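Local coordinates for protein alpha-/beta-galactoside alpha-2,3-sialyltransferase (Photobacterium phosphoreum, PDB 2ZWI) that probably transfers sialic acid from a CMP-linked donor to galactosides in alpha-2,3 linkage, acting as a bacterial glycosyltransferase of the GT-B fold, at residues T4-V9 and N30-S35; N91-I96 and S144-T149; D122-P127 and T180-T185; P315-G320 and T332-F337. All coordinates share one frame; numbering follows the deposited sequence.

Contact 1: T4-V9 and N30-S35; sequences TIEVYV and NKKLIS
The beta-alpha-beta unit formed by strand 3-10, helix 14-26 and strand 31-36 brings residues 4-9 and 30-35 together as a parallel ladder, pairing Glu6 with Lys32, Val7 with Leu33, Tyr8 with Ile34 and Val9 with Ser35. Its rungs alternate in the parallel manner: Glu6 N donates to Lys31 O at 2.9 Å, and Glu6 O accepts Leu33 N at 2.8 Å. Tyr8 repeats this pattern, its N bonding Leu33 O and its O taking Ser35 N.

The face bearing Glu6, Tyr8 and Lys32 carries a polar network. Glu6 has CG anti to its carbonyl carbon (chi1 -60°) and then runs extended, which carries the carboxylate across Asn30. Asn30 ND2 meets the anti lone pair of Glu6 OE2 at 2.6 Å in a nearly straight bond (173°), although carboxylate and amide planes stand 74° apart. The other oxygen, Glu6 OE1, receives Tyr8 OH at 2.7 Å from outside the carboxylate plane. OE2 is also bonded to Ser28 OG, so both oxygens have partners. Lys32 lies alongside, its CE 3.4 Å from Glu6 OE1, but bends at its last torsion to donate from NZ to the carbonyls of Asn30, Ser28 and Ile50. Its charge probably still favours the ionised carboxylate. At the N-terminal end of the ladder, one water links Thr4 N with Asn30 OD1 and another links Thr4 O with Lys31 N.

On the reverse face Ile5 CG2 packs on Leu33 CD1 at 3.8 Å. Helix 58-70 covers this apolar side, helix 14-26 lies over Tyr8 and Lys32, and strand 74-82 pairs with the other edge of strand 3-10.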
loop_
_atom_site.group_PDB
_atom_site.type_symbol
_atom_site.label_atom_id
_atom_site.label_comp_id
_atom_site.label_asym_id
_atom_site.label_seq_id
_atom_site.Cartn_x
_atom_site.Cartn_y
_atom_site.Cartn_z
ATOM N N THR A 4 -15.485 10.202 19.978
ATOM C CA THR A 4 -14.292 9.662 19.353
ATOM C C THR A 4 -13.996 10.399 18.056
ATOM O O THR A 4 -14.875 10.616 17.231
ATOM C CB THR A 4 -14.331 8.116 19.168
ATOM O OG1 THR A 4 -13.567 7.747 18.011
ATOM C CG2 THR A 4 -15.748 7.612 19.017
ATOM N N ILE A 5 -12.744 10.819 17.916
ATOM C CA ILE A 5 -12.261 11.458 16.705
ATOM C C ILE A 5 -11.412 10.443 15.950
ATOM O O ILE A 5 -10.569 9.785 16.544
ATOM C CB ILE A 5 -11.400 12.712 17.038
ATOM C CG1 ILE A 5 -12.250 13.782 17.727
ATOM C CG2 ILE A 5 -10.738 13.299 15.786
ATOM C CD1 ILE A 5 -11.412 14.911 18.264
ATOM N N GLU A 6 -11.639 10.331 14.642
ATOM C CA GLU A 6 -10.857 9.456 13.770
ATOM C C GLU A 6 -9.892 10.282 12.924
ATOM O O GLU A 6 -10.301 11.214 12.232
ATOM C CB GLU A 6 -11.790 8.636 12.873
ATOM C CG GLU A 6 -12.760 7.739 13.632
ATOM C CD GLU A 6 -13.840 7.114 12.739
ATOM O OE1 GLU A 6 -13.664 7.041 11.495
ATOM O OE2 GLU A 6 -14.873 6.689 13.293
ATOM N N VAL A 7 -8.607 9.942 12.991
ATOM C CA VAL A 7 -7.558 10.668 12.268
ATOM C C VAL A 7 -7.066 9.770 11.137
ATOM O O VAL A 7 -6.795 8.588 11.356
ATOM C CB VAL A 7 -6.366 11.035 13.202
ATOM C CG1 VAL A 7 -5.182 11.573 12.409
ATOM C CG2 VAL A 7 -6.798 12.051 14.253
ATOM N N TYR A 8 -6.943 10.339 9.942
ATOM C CA TYR A 8 -6.507 9.605 8.756
ATOM C C TYR A 8 -5.340 10.332 8.096
ATOM O O TYR A 8 -5.500 11.464 7.630
ATOM C CB TYR A 8 -7.681 9.457 7.770
ATOM C CG TYR A 8 -8.802 8.571 8.301
ATOM C CD1 TYR A 8 -8.749 7.190 8.148
ATOM C CD2 TYR A 8 -9.895 9.117 8.962
ATOM C CE1 TYR A 8 -9.753 6.370 8.639
ATOM C CE2 TYR A 8 -10.916 8.301 9.463
ATOM C CZ TYR A 8 -10.833 6.932 9.302
ATOM O OH TYR A 8 -11.830 6.108 9.781
ATOM N N VAL A 9 -4.176 9.686 8.059
ATOM C CA VAL A 9 -2.982 10.261 7.439
ATOM C C VAL A 9 -2.261 9.247 6.541
ATOM O O VAL A 9 -2.283 8.035 6.812
ATOM C CB VAL A 9 -1.990 10.857 8.481
ATOM C CG1 VAL A 9 -2.558 12.134 9.133
ATOM C CG2 VAL A 9 -1.618 9.824 9.558
ATOM N N ASN A 30 -18.556 9.541 13.553
ATOM C CA ASN A 30 -17.491 10.214 14.299
ATOM C C ASN A 30 -16.865 11.309 13.447
ATOM O O ASN A 30 -16.771 11.158 12.224
ATOM C CB ASN A 30 -16.393 9.234 14.701
ATOM C CG ASN A 30 -16.892 8.144 15.606
ATOM O OD1 ASN A 30 -17.658 8.397 16.532
ATOM N ND2 ASN A 30 -16.459 6.919 15.348
ATOM N N LYS A 31 -16.441 12.396 14.093
ATOM C CA LYS A 31 -15.706 13.451 13.403
ATOM C C LYS A 31 -14.403 12.863 12.868
ATOM O O LYS A 31 -13.736 12.087 13.556
ATOM C CB LYS A 31 -15.432 14.638 14.337
ATOM C CG LYS A 31 -14.653 15.803 13.692
ATOM C CD LYS A 31 -15.534 16.634 12.758
ATOM C CE LYS A 31 -14.739 17.708 12.026
ATOM N NZ LYS A 31 -13.667 17.135 11.162
ATOM N N LYS A 32 -14.062 13.213 11.631
ATOM C CA LYS A 32 -12.840 12.700 11.007
ATOM C C LYS A 32 -11.923 13.851 10.600
ATOM O O LYS A 32 -12.384 14.851 10.041
ATOM C CB LYS A 32 -13.191 11.837 9.795
ATOM C CG LYS A 32 -14.046 10.619 10.154
ATOM C CD LYS A 32 -14.547 9.894 8.930
ATOM C CE LYS A 32 -15.592 8.840 9.304
ATOM N NZ LYS A 32 -16.866 9.441 9.815
ATOM N N LEU A 33 -10.639 13.708 10.913
ATOM C CA LEU A 33 -9.597 14.660 10.513
ATOM C C LEU A 33 -8.657 13.953 9.533
ATOM O O LEU A 33 -8.068 12.917 9.867
ATOM C CB LEU A 33 -8.826 15.160 11.739
ATOM C CG LEU A 33 -9.662 15.669 12.923
ATOM C CD1 LEU A 33 -8.765 16.072 14.063
ATOM C CD2 LEU A 33 -10.561 16.830 12.516
ATOM N N ILE A 34 -8.535 14.503 8.328
ATOM C CA ILE A 34 -7.911 13.794 7.214
ATOM C C ILE A 34 -6.762 14.601 6.584
ATOM O O ILE A 34 -6.902 15.801 6.311
ATOM C CB ILE A 34 -8.958 13.447 6.119
ATOM C CG1 ILE A 34 -10.121 12.618 6.696
ATOM C CG2 ILE A 34 -8.311 12.700 4.970
ATOM C CD1 ILE A 34 -11.279 12.435 5.721
ATOM N N SER A 35 -5.625 13.946 6.365
ATOM C CA SER A 35 -4.522 14.567 5.653
ATOM C C SER A 35 -3.819 13.524 4.789
ATOM O O SER A 35 -2.978 12.761 5.283
ATOM C CB SER A 35 -3.537 15.205 6.628
ATOM O OG SER A 35 -2.568 15.941 5.910
HETATM O O HOH W 1 -18.061 10.338 18.458
HETATM O O HOH W 2 -16.795 12.756 16.928
#

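Contact 2: N91-I96 and S144-T149; sequences NIIKSI and SSINGT
No aromatic ring takes part where Lys94 meets Ser145 and Ile146; the flat groups are peptide carbonyls, and the Lys94 methylenes run alongside their oxygens. Lys94 CD lies 3.3 Å from Ile146 O and 3.6 Å from Ser145 O, at the C-terminal end of helix 128-147. That helix ends here in a Schellman motif, with Gly148, of positive phi, as the C-prime residue: Thr149 N bonds back to Ser144 O, and Gly148 N to Ser145 O. Lys94 leaves helix 86-98 with CG anti to its backbone N (chi1 -179°), and its NZ makes a loose approach to Gly148 CA at 4.0 Å. No direct hydrogen bond joins the two segments. A water bridges them instead, donating to Lys94 O at 2.9 Å and only weakly to Ile146 O.

The apolar part lies deeper, one residue back along helix 86-98. Ile93 also touches Ile79, Ile105 and Leu107 of the parallel sheet beneath, so it is shared between sheet and helix end. Its methyl branch does the touching: Ile93 CG2 meets Ile146 CD1 at 3.8 Å and Ile146 CG2 at 3.9 Å.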
loop_
_atom_site.group_PDB
_atom_site.type_symbol
_atom_site.label_atom_id
_atom_site.label_comp_id
_atom_site.label_asym_id
_atom_site.label_seq_id
_atom_site.Cartn_x
_atom_site.Cartn_y
_atom_site.Cartn_z
ATOM N N ASN A 91 4.199 11.657 15.914
ATOM C CA ASN A 91 4.032 13.082 16.185
ATOM C C ASN A 91 2.595 13.470 16.565
ATOM O O ASN A 91 2.385 14.407 17.333
ATOM C CB ASN A 91 4.538 13.911 15.003
ATOM C CG ASN A 91 6.041 14.108 15.043
ATOM O OD1 ASN A 91 6.539 15.004 15.734
ATOM N ND2 ASN A 91 6.779 13.267 14.310
ATOM N N ILE A 92 1.618 12.735 16.032
ATOM C CA ILE A 92 0.231 12.901 16.452
ATOM C C ILE A 92 0.048 12.400 17.894
ATOM O O ILE A 92 -0.534 13.105 18.725
ATOM C CB ILE A 92 -0.772 12.244 15.450
ATOM C CG1 ILE A 92 -0.714 12.964 14.093
ATOM C CG2 ILE A 92 -2.212 12.284 16.015
ATOM C CD1 ILE A 92 -1.193 12.129 12.871
ATOM N N ILE A 93 0.575 11.212 18.201
ATOM C CA ILE A 93 0.531 10.686 19.579
ATOM C C ILE A 93 1.210 11.633 20.585
ATOM O O ILE A 93 0.660 11.926 21.654
ATOM C CB ILE A 93 1.164 9.269 19.706
ATOM C CG1 ILE A 93 0.399 8.230 18.863
ATOM C CG2 ILE A 93 1.183 8.834 21.167
ATOM C CD1 ILE A 93 1.135 6.860 18.717
ATOM N N LYS A 94 2.417 12.077 20.242
ATOM C CA LYS A 94 3.167 13.063 21.023
ATOM C C LYS A 94 2.295 14.277 21.401
ATOM O O LYS A 94 2.245 14.672 22.565
ATOM C CB LYS A 94 4.414 13.488 20.224
ATOM C CG LYS A 94 5.353 14.509 20.889
ATOM C CD LYS A 94 6.806 14.211 20.478
ATOM C CE LYS A 94 7.320 15.088 19.346
ATOM N NZ LYS A 94 8.452 15.979 19.831
ATOM N N SER A 95 1.586 14.834 20.420
ATOM C CA SER A 95 0.772 16.035 20.628
ATOM C C SER A 95 -0.421 15.777 21.556
ATOM O O SER A 95 -0.707 16.587 22.440
ATOM C CB SER A 95 0.302 16.605 19.289
ATOM O OG SER A 95 1.396 16.807 18.406
ATOM N N ILE A 96 -1.106 14.649 21.357
ATOM C CA ILE A 96 -2.215 14.224 22.231
ATOM C C ILE A 96 -1.775 13.999 23.690
ATOM O O ILE A 96 -2.407 14.530 24.620
ATOM C CB ILE A 96 -2.913 12.933 21.701
ATOM C CG1 ILE A 96 -3.547 13.177 20.330
ATOM C CG2 ILE A 96 -3.963 12.425 22.706
ATOM C CD1 ILE A 96 -3.992 11.909 19.630
ATOM N N SER A 144 10.462 6.791 23.695
ATOM C CA SER A 144 11.400 7.924 23.633
ATOM C C SER A 144 11.075 8.923 22.523
ATOM O O SER A 144 11.193 10.132 22.724
ATOM C CB SER A 144 12.845 7.453 23.463
ATOM O OG SER A 144 13.233 6.591 24.508
ATOM N N SER A 145 10.690 8.407 21.358
ATOM C CA SER A 145 10.187 9.225 20.249
ATOM C C SER A 145 8.927 10.000 20.609
ATOM O O SER A 145 8.785 11.165 20.234
ATOM C CB SER A 145 9.902 8.353 19.025
ATOM O OG SER A 145 11.113 7.886 18.467
ATOM N N ILE A 146 8.013 9.338 21.319
ATOM C CA ILE A 146 6.752 9.953 21.737
ATOM C C ILE A 146 6.989 10.986 22.845
ATOM O O ILE A 146 6.345 12.034 22.877
ATOM C CB ILE A 146 5.723 8.885 22.188
ATOM C CG1 ILE A 146 5.225 8.081 20.973
ATOM C CG2 ILE A 146 4.573 9.530 22.965
ATOM C CD1 ILE A 146 4.451 6.810 21.338
ATOM N N ASN A 147 7.922 10.674 23.739
ATOM C CA ASN A 147 8.358 11.592 24.788
ATOM C C ASN A 147 9.119 12.783 24.227
ATOM O O ASN A 147 9.109 13.861 24.819
ATOM C CB ASN A 147 9.239 10.864 25.816
ATOM C CG ASN A 147 8.463 9.855 26.643
ATOM O OD1 ASN A 147 9.046 8.949 27.236
ATOM N ND2 ASN A 147 7.143 10.007 26.687
ATOM N N GLY A 148 9.802 12.569 23.102
ATOM C CA GLY A 148 10.524 13.636 22.401
ATOM C C GLY A 148 12.006 13.682 22.710
ATOM O O GLY A 148 12.642 14.724 22.573
ATOM N N THR A 149 12.571 12.545 23.103
ATOM C CA THR A 149 13.959 12.497 23.562
ATOM C C THR A 149 14.917 11.939 22.508
ATOM O O THR A 149 16.148 12.079 22.623
ATOM C CB THR A 149 14.074 11.697 24.867
ATOM O OG1 THR A 149 13.361 10.459 24.734
ATOM C CG2 THR A 149 13.486 12.492 26.042
HETATM O O HOH W 3 4.087 13.969 24.661
#

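Contact 3: D122-P127 and T180-T185; sequences DFSRLP and TNLPLT
Backbones approach to 5.3 Å between Ser124 CA and Pro183 CA, where the last turn of helix 114-125 meets an irregular loop that leads to Leu184, the N-cap position of helix 185-191. The C-terminal end of the first helix packs on this loop by van der Waals contacts of side chains and backbone carbonyls; no hydrogen bond spans the two segments.

Ser124 sits at the centre. Its OG lies between the backbone N and the carbonyl carbon (chi1 83°), a rotation that lets it bond Tyr121 O one turn back while receiving Arg125. Arg125 grips this single oxygen side-on, NH2 at 3.1 Å and NE at 3.3 Å from Ser124 OG, both nearly in the guanidinium plane. The two bonds limit the rotation of the guanidinium, and its NH2 rests obliquely against the loop, 3.5 Å from both Leu182 CD2 and Pro183 CD, the side chains crossing at about a right angle. Arg125 also makes a cation-pi interaction with Tyr121 of its own helix.

Gln131 of helix 128-147 ties the two segments indirectly, its NE2 bonding both Leu126 O and Pro183 O. On the buried side, Leu184 turns its branch back toward the helix end. There Leu184 CD2 rests 3.7 Å from Ser124 CB and, at the edge of the Phe123 ring and in its plane, 3.8 Å from Phe123 CD2.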
loop_
_atom_site.group_PDB
_atom_site.type_symbol
_atom_site.label_atom_id
_atom_site.label_comp_id
_atom_site.label_asym_id
_atom_site.label_seq_id
_atom_site.Cartn_x
_atom_site.Cartn_y
_atom_site.Cartn_z
ATOM N N ASP A 122 14.887 -8.622 5.115
ATOM C CA ASP A 122 16.194 -8.280 5.661
ATOM C C ASP A 122 16.275 -8.635 7.148
ATOM O O ASP A 122 17.229 -9.270 7.594
ATOM C CB ASP A 122 16.508 -6.799 5.422
ATOM C CG ASP A 122 16.904 -6.498 3.966
ATOM O OD1 ASP A 122 17.395 -7.402 3.266
ATOM O OD2 ASP A 122 16.738 -5.336 3.530
ATOM N N PHE A 123 15.247 -8.253 7.895
ATOM C CA PHE A 123 15.151 -8.548 9.317
ATOM C C PHE A 123 15.173 -10.056 9.585
ATOM O O PHE A 123 15.778 -10.498 10.564
ATOM C CB PHE A 123 13.888 -7.899 9.889
ATOM C CG PHE A 123 13.743 -8.037 11.377
ATOM C CD1 PHE A 123 14.285 -7.078 12.236
ATOM C CD2 PHE A 123 13.031 -9.107 11.923
ATOM C CE1 PHE A 123 14.145 -7.207 13.628
ATOM C CE2 PHE A 123 12.883 -9.236 13.300
ATOM C CZ PHE A 123 13.447 -8.288 14.155
ATOM N N SER A 124 14.516 -10.832 8.718
ATOM C CA SER A 124 14.462 -12.294 8.843
ATOM C C SER A 124 15.819 -12.966 8.628
ATOM O O SER A 124 16.003 -14.108 9.036
ATOM C CB SER A 124 13.440 -12.906 7.871
ATOM O OG SER A 124 13.991 -13.071 6.580
ATOM N N ARG A 125 16.747 -12.270 7.971
ATOM C CA ARG A 125 18.116 -12.796 7.758
ATOM C C ARG A 125 18.963 -12.713 9.025
ATOM O O ARG A 125 19.980 -13.416 9.148
ATOM C CB ARG A 125 18.852 -12.038 6.634
ATOM C CG ARG A 125 18.194 -12.045 5.236
ATOM C CD ARG A 125 18.036 -13.435 4.657
ATOM N NE ARG A 125 16.775 -14.019 5.098
ATOM C CZ ARG A 125 16.328 -15.224 4.757
ATOM N NH1 ARG A 125 17.042 -16.014 3.954
ATOM N NH2 ARG A 125 15.159 -15.639 5.227
ATOM N N LEU A 126 18.556 -11.844 9.955
ATOM C CA LEU A 126 19.276 -11.654 11.217
ATOM C C LEU A 126 19.219 -12.921 12.057
ATOM O O LEU A 126 18.219 -13.633 12.023
ATOM C CB LEU A 126 18.681 -10.484 12.007
ATOM C CG LEU A 126 19.141 -9.051 11.734
ATOM C CD1 LEU A 126 18.705 -8.537 10.380
ATOM C CD2 LEU A 126 18.597 -8.157 12.814
ATOM N N PRO A 127 20.297 -13.228 12.811
ATOM C CA PRO A 127 20.124 -14.392 13.676
ATOM C C PRO A 127 19.014 -14.136 14.703
ATOM O O PRO A 127 18.747 -12.985 15.059
ATOM C CB PRO A 127 21.498 -14.562 14.347
ATOM C CG PRO A 127 22.192 -13.258 14.174
ATOM C CD PRO A 127 21.640 -12.628 12.928
ATOM N N THR A 180 5.530 -18.072 5.913
ATOM C CA THR A 180 6.460 -18.480 4.852
ATOM C C THR A 180 7.705 -19.133 5.466
ATOM O O THR A 180 7.737 -19.390 6.670
ATOM C CB THR A 180 6.867 -17.281 3.958
ATOM O OG1 THR A 180 7.503 -16.274 4.759
ATOM C CG2 THR A 180 5.639 -16.684 3.256
ATOM N N ASN A 181 8.721 -19.404 4.645
ATOM C CA ASN A 181 9.994 -19.956 5.142
ATOM C C ASN A 181 10.862 -18.923 5.862
ATOM O O ASN A 181 11.902 -19.269 6.420
ATOM C CB ASN A 181 10.812 -20.596 4.009
ATOM C CG ASN A 181 10.173 -21.869 3.459
ATOM O OD1 ASN A 181 9.621 -22.685 4.203
ATOM N ND2 ASN A 181 10.253 -22.042 2.141
ATOM N N LEU A 182 10.456 -17.655 5.847
ATOM C CA LEU A 182 11.246 -16.618 6.525
ATOM C C LEU A 182 11.176 -16.804 8.045
ATOM O O LEU A 182 10.077 -16.948 8.582
ATOM C CB LEU A 182 10.750 -15.218 6.139
ATOM C CG LEU A 182 10.711 -14.817 4.658
ATOM C CD1 LEU A 182 10.584 -13.307 4.580
ATOM C CD2 LEU A 182 11.945 -15.282 3.904
ATOM N N PRO A 183 12.342 -16.838 8.734
ATOM C CA PRO A 183 12.360 -16.918 10.205
ATOM C C PRO A 183 11.921 -15.605 10.849
ATOM O O PRO A 183 12.738 -14.711 11.079
ATOM C CB PRO A 183 13.834 -17.212 10.542
ATOM C CG PRO A 183 14.493 -17.555 9.220
ATOM C CD PRO A 183 13.708 -16.828 8.175
ATOM N N LEU A 184 10.628 -15.487 11.122
ATOM C CA LEU A 184 10.089 -14.265 11.705
ATOM C C LEU A 184 9.301 -14.513 12.996
ATOM O O LEU A 184 8.505 -13.665 13.425
ATOM C CB LEU A 184 9.245 -13.517 10.674
ATOM C CG LEU A 184 9.978 -12.798 9.533
ATOM C CD1 LEU A 184 8.985 -12.330 8.461
ATOM C CD2 LEU A 184 10.808 -11.617 10.050
ATOM N N THR A 185 9.551 -15.662 13.620
ATOM C CA THR A 185 8.893 -16.051 14.874
ATOM C C THR A 185 8.982 -14.944 15.921
ATOM O O THR A 185 7.988 -14.620 16.571
ATOM C CB THR A 185 9.485 -17.390 15.435
ATOM O OG1 THR A 185 9.288 -18.428 14.474
ATOM C CG2 THR A 185 8.789 -17.808 16.729
#

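Contact 4: P315-G320 and T332-F337; sequences PDAVGG and TVENKF
Phe337 lays one face of its ring over Gly319, whose CA stands 4.2 Å from the ring centroid and only 12° off the normal, a CH-pi contact. The phenyl group reaches back over its partner strand because CG lies between the backbone N and the carbonyl carbon (chi1 55°), and the lack of a side chain on Gly319 leaves the ring room to settle on the backbone.

Beneath it the strands run parallel. Ala317 pairs with Glu334 and Val318 with Asn335, but Gly319 then comes nearest Phe337, so the second strand has gained one residue on the first. Val318 spans this step: its N donates to Glu334 O at 2.8 Å, and its O accepts Lys336 N at 2.8 Å along a nearly straight bond (175°). Asn335 ND2 adds a weak, long bond to Val318 O. Past the step, Gly320 N reaches Phe337 O at 3.1 Å.

On the Val318 side, Val318 CB packs at 3.8 Å on CG2 of Val333, in the loop just before the second strand, with Phe326 of helix 325-328 touching Val318 and Asn335. On the Ala317 side, Lys336 NZ forms a salt bridge with Glu334 OE1 at 2.8 Å, approaching from above the carboxylate plane, while its CE lies against Ala317 CB.

Strand 236-240 pairs with the other edge of strand 317-321. The arrangement, strand 317-321, helix 325-328, strand 334-340, is the beta-alpha-beta crossover of a Rossmann-like GT-B domain. It borders the CMP site: the Val318 side chain is about 5 Å from that of Phe305, while Gly320, about 8 Å from the bound nucleotide, does not touch it.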
loop_
_atom_site.group_PDB
_atom_site.type_symbol
_atom_site.label_atom_id
_atom_site.label_comp_id
_atom_site.label_asym_id
_atom_site.label_seq_id
_atom_site.Cartn_x
_atom_site.Cartn_y
_atom_site.Cartn_z
ATOM N N PRO A 315 -7.472 -7.501 -14.958
ATOM C CA PRO A 315 -7.276 -8.196 -16.218
ATOM C C PRO A 315 -7.141 -9.690 -15.960
ATOM O O PRO A 315 -7.216 -10.135 -14.805
ATOM C CB PRO A 315 -5.940 -7.635 -16.700
ATOM C CG PRO A 315 -5.163 -7.468 -15.429
ATOM C CD PRO A 315 -6.186 -7.022 -14.405
ATOM N N ASP A 316 -6.924 -10.453 -17.024
ATOM C CA ASP A 316 -6.742 -11.879 -16.898
ATOM C C ASP A 316 -5.339 -12.205 -16.422
ATOM O O ASP A 316 -5.123 -13.198 -15.713
ATOM C CB ASP A 316 -7.044 -12.562 -18.229
ATOM C CG ASP A 316 -8.502 -12.445 -18.602
ATOM O OD1 ASP A 316 -9.324 -13.111 -17.938
ATOM O OD2 ASP A 316 -8.829 -11.670 -19.530
ATOM N N ALA A 317 -4.392 -11.351 -16.798
ATOM C CA ALA A 317 -2.999 -11.607 -16.537
ATOM C C ALA A 317 -2.226 -10.320 -16.427
ATOM O O ALA A 317 -2.661 -9.257 -16.897
ATOM C CB ALA A 317 -2.388 -12.506 -17.631
ATOM N N VAL A 318 -1.052 -10.440 -15.821
ATOM C CA VAL A 318 -0.235 -9.300 -15.499
ATOM C C VAL A 318 1.221 -9.706 -15.689
ATOM O O VAL A 318 1.546 -10.897 -15.692
ATOM C CB VAL A 318 -0.569 -8.852 -14.044
ATOM C CG1 VAL A 318 0.434 -9.398 -13.017
ATOM C CG2 VAL A 318 -0.730 -7.364 -13.959
ATOM N N GLY A 319 2.079 -8.718 -15.909
ATOM C CA GLY A 319 3.526 -8.924 -15.972
ATOM C C GLY A 319 4.195 -7.564 -16.027
ATOM O O GLY A 319 3.540 -6.555 -16.288
ATOM N N GLY A 320 5.491 -7.514 -15.751
ATOM C CA GLY A 320 6.190 -6.251 -15.874
ATOM C C GLY A 320 7.342 -6.127 -14.925
ATOM O O GLY A 320 8.127 -7.052 -14.770
ATOM N N THR A 332 -5.619 -14.668 -8.070
ATOM C CA THR A 332 -6.402 -15.215 -9.190
ATOM C C THR A 332 -5.929 -14.655 -10.532
ATOM O O THR A 332 -6.179 -15.251 -11.580
ATOM C CB THR A 332 -7.900 -14.839 -9.067
ATOM O OG1 THR A 332 -7.991 -13.445 -8.791
ATOM C CG2 THR A 332 -8.575 -15.607 -7.937
ATOM N N VAL A 333 -5.289 -13.488 -10.521
ATOM C CA VAL A 333 -4.702 -12.968 -11.761
ATOM C C VAL A 333 -3.324 -13.592 -12.010
ATOM O O VAL A 333 -2.462 -13.587 -11.137
ATOM C CB VAL A 333 -4.795 -11.388 -11.914
ATOM C CG1 VAL A 333 -5.144 -10.702 -10.604
ATOM C CG2 VAL A 333 -3.572 -10.769 -12.603
ATOM N N GLU A 334 -3.150 -14.175 -13.184
ATOM C CA GLU A 334 -1.895 -14.832 -13.543
ATOM C C GLU A 334 -0.739 -13.839 -13.681
ATOM O O GLU A 334 -0.850 -12.851 -14.398
ATOM C CB GLU A 334 -2.067 -15.613 -14.842
ATOM C CG GLU A 334 -0.777 -16.311 -15.317
ATOM C CD GLU A 334 -0.838 -16.778 -16.768
ATOM O OE1 GLU A 334 -1.797 -16.425 -17.492
ATOM O OE2 GLU A 334 0.093 -17.497 -17.192
ATOM N N ASN A 335 0.372 -14.112 -13.000
ATOM C CA ASN A 335 1.593 -13.328 -13.165
ATOM C C ASN A 335 2.522 -14.026 -14.166
ATOM O O ASN A 335 3.055 -15.088 -13.865
ATOM C CB ASN A 335 2.293 -13.164 -11.813
ATOM C CG ASN A 335 3.442 -12.160 -11.845
ATOM O OD1 ASN A 335 4.179 -12.032 -10.870
ATOM N ND2 ASN A 335 3.605 -11.456 -12.954
ATOM N N LYS A 336 2.706 -13.442 -15.347
ATOM C CA LYS A 336 3.498 -14.093 -16.388
ATOM C C LYS A 336 5.017 -13.947 -16.239
ATOM O O LYS A 336 5.762 -14.852 -16.612
ATOM C CB LYS A 336 3.043 -13.661 -17.792
ATOM C CG LYS A 336 1.654 -14.168 -18.171
ATOM C CD LYS A 336 1.411 -14.025 -19.656
ATOM C CE LYS A 336 0.013 -14.454 -20.045
ATOM N NZ LYS A 336 -0.227 -15.885 -19.796
ATOM N N PHE A 337 5.466 -12.810 -15.702
ATOM C CA PHE A 337 6.895 -12.513 -15.527
ATOM C C PHE A 337 7.057 -11.227 -14.719
ATOM O O PHE A 337 6.190 -10.355 -14.773
ATOM C CB PHE A 337 7.613 -12.370 -16.886
ATOM C CG PHE A 337 6.992 -11.346 -17.813
ATOM C CD1 PHE A 337 7.335 -9.997 -17.719
ATOM C CD2 PHE A 337 6.058 -11.732 -18.772
ATOM C CE1 PHE A 337 6.761 -9.050 -18.563
ATOM C CE2 PHE A 337 5.478 -10.790 -19.620
ATOM C CZ PHE A 337 5.834 -9.446 -19.512
#

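How the contacts relate
Contacts 1 and 4 are parallel strand pairs in separate sheets, on opposite sides of the chain's centre, their centres 36 Å apart. This matches the two Rossmann-like domains of a GT-B enzyme, with CMP bound mainly by residues of the half that holds contact 4, and Thr13 contributed from the other. Contact 2 touches contact 1: Ile92 CD1 packs 4.0 Å from Val9 CG1, placing helix 86-98 against the first sheet. Along the chain contact 1 closes before contacts 2 and 3 open; these two alternate, using successive helices 128-147 and 114-125, and contact 4 comes last. Contact 3 is centred 35 Å from contact 1 and 28 Å from contact 4.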